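Local coordinates for beta-1,4-mannanase (Aplysia kurodai, PDB 3VUP), which probably hydrolyses the internal beta-1,4-mannosidic linkages of mannans, as a digestive-fluid enzyme of the sea hare built on a TIM barrel, at residues 312-316 with 344-348. Residues are numbered along the deposited sequence; the frame is centred on the assembly and turned at random.
Sequences YNHGY and NGKIP
N344 meets Y312 with its backbone N, CB and ND2. The backbone N donates to the phenol oxygen, N344 N to Y312 OH being 2.9 Å, while CB lies over one face of the ring, off-centre toward the rim, in a CH-pi contact 3.9 Å from the centroid. With CG anti to the backbone N (chi1 -177°), the side chain runs past the tyrosine in the opposite direction and carries its amide to the carbonyls of Y312 and Y316. There ND2 spends one hydrogen on each: N344 ND2 to Y312 O and to Y316 O are both 2.9 Å, the second bond lying nearly in line with its C=O. The amide's rotation is fixed further at OD1, which accepts from R15 NH1; a water lies 2.9 Å from both N344 OD1 and G315 O.

At G345 the carbonyl takes the phenol proton, with Y312 OH to G345 O only 2.7 Å and the oxygen at the ring edge; the hydroxyl therefore both accepts and donates. I347 adds an apolar touch, its CD1 4.3 Å from Y312 CE1.

Helix 304-313 links parallel strands 289-293 and 318-322 as a beta-alpha-beta unit of the (beta/alpha)8 barrel. The 344-348 loop, which follows helix 324-338, lies against its C-terminal part, packing on Y312 together with F17, which precedes strand 18-22.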
loop_
_atom_site.group_PDB
_atom_site.type_symbol
_atom_site.label_atom_id
_atom_site.label_comp_id
_atom_site.label_asym_id
_atom_site.label_seq_id
_atom_site.Cartn_x
_atom_site.Cartn_y
_atom_site.Cartn_z
ATOM N N TYR A 312 -14.379 -0.656 11.119
ATOM C CA TYR A 312 -15.393 0.324 10.763
ATOM C C TYR A 312 -15.822 1.166 11.969
ATOM O O TYR A 312 -16.048 2.371 11.847
ATOM C CB TYR A 312 -16.614 -0.378 10.143
ATOM C CG TYR A 312 -17.561 0.606 9.496
ATOM C CD1 TYR A 312 -17.446 0.931 8.145
ATOM C CD2 TYR A 312 -18.547 1.244 10.242
ATOM C CE1 TYR A 312 -18.287 1.859 7.560
ATOM C CE2 TYR A 312 -19.386 2.165 9.663
ATOM C CZ TYR A 312 -19.251 2.474 8.326
ATOM O OH TYR A 312 -20.087 3.409 7.753
ATOM N N ASN A 313 -15.930 0.513 13.125
ATOM C CA ASN A 313 -16.469 1.118 14.340
ATOM C C ASN A 313 -15.451 1.871 15.188
ATOM O O ASN A 313 -15.828 2.452 16.208
ATOM C CB ASN A 313 -17.131 0.056 15.226
ATOM C CG ASN A 313 -18.419 -0.481 14.644
ATOM O OD1 ASN A 313 -19.121 0.211 13.904
ATOM N ND2 ASN A 313 -18.745 -1.717 14.988
ATOM N N HIS A 314 -14.177 1.864 14.785
ATOM C CA HIS A 314 -13.132 2.494 15.587
ATOM C C HIS A 314 -12.374 3.600 14.875
ATOM O O HIS A 314 -11.200 3.835 15.147
ATOM C CB HIS A 314 -12.200 1.448 16.197
ATOM C CG HIS A 314 -12.875 0.626 17.241
ATOM N ND1 HIS A 314 -13.704 -0.428 16.923
ATOM C CD2 HIS A 314 -12.908 0.740 18.588
ATOM C CE1 HIS A 314 -14.198 -0.943 18.034
ATOM N NE2 HIS A 314 -13.725 -0.259 19.059
ATOM N N GLY A 315 -13.060 4.299 13.977
ATOM C CA GLY A 315 -12.549 5.553 13.446
ATOM C C GLY A 315 -11.595 5.427 12.279
ATOM O O GLY A 315 -11.123 6.439 11.755
ATOM N N TYR A 316 -11.308 4.196 11.868
ATOM C CA TYR A 316 -10.414 3.979 10.741
ATOM C C TYR A 316 -11.139 4.299 9.439
ATOM O O TYR A 316 -12.365 4.393 9.395
ATOM C CB TYR A 316 -9.873 2.549 10.748
ATOM C CG TYR A 316 -9.109 2.205 12.018
ATOM C CD1 TYR A 316 -7.809 2.664 12.214
ATOM C CD2 TYR A 316 -9.691 1.446 13.031
ATOM C CE1 TYR A 316 -7.115 2.368 13.368
ATOM C CE2 TYR A 316 -8.993 1.137 14.190
ATOM C CZ TYR A 316 -7.707 1.606 14.351
ATOM O OH TYR A 316 -6.999 1.318 15.497
ATOM N N ASN A 344 -19.751 5.735 9.368
ATOM C CA ASN A 344 -18.346 6.077 9.177
ATOM C C ASN A 344 -18.008 5.948 7.703
ATOM O O ASN A 344 -16.994 5.358 7.333
ATOM C CB ASN A 344 -17.452 5.171 10.031
ATOM C CG ASN A 344 -15.967 5.537 9.936
ATOM O OD1 ASN A 344 -15.599 6.675 9.619
ATOM N ND2 ASN A 344 -15.110 4.564 10.211
ATOM N N GLY A 345 -18.869 6.516 6.865
ATOM C CA GLY A 345 -18.695 6.475 5.425
ATOM C C GLY A 345 -19.516 5.398 4.745
ATOM O O GLY A 345 -19.692 4.302 5.274
ATOM N N LYS A 346 -20.012 5.719 3.556
ATOM C CA LYS A 346 -20.771 4.782 2.752
ATOM C C LYS A 346 -19.819 3.903 1.942
ATOM O O LYS A 346 -18.737 4.335 1.552
ATOM C CB LYS A 346 -21.693 5.573 1.829
ATOM C CG LYS A 346 -22.533 4.761 0.872
ATOM C CD LYS A 346 -23.260 5.680 -0.094
ATOM C CE LYS A 346 -24.089 4.886 -1.081
ATOM N NZ LYS A 346 -24.823 5.802 -1.993
ATOM N N ILE A 347 -20.234 2.671 1.686
ATOM C CA ILE A 347 -19.386 1.715 0.987
ATOM C C ILE A 347 -19.704 1.545 -0.509
ATOM O O ILE A 347 -18.789 1.604 -1.321
ATOM C CB ILE A 347 -19.288 0.375 1.767
ATOM C CG1 ILE A 347 -18.484 0.594 3.058
ATOM C CG2 ILE A 347 -18.664 -0.707 0.906
ATOM C CD1 ILE A 347 -18.563 -0.538 4.050
ATOM N N PRO A 348 -20.986 1.368 -0.889
ATOM C CA PRO A 348 -21.246 1.199 -2.324
ATOM C C PRO A 348 -20.831 2.424 -3.125
ATOM O O PRO A 348 -21.067 3.562 -2.705
ATOM C CB PRO A 348 -22.767 1.019 -2.381
ATOM C CG PRO A 348 -23.113 0.439 -1.058
ATOM C CD PRO A 348 -22.194 1.113 -0.085
HETATM O O HOH W 1 -12.948 7.699 9.852
#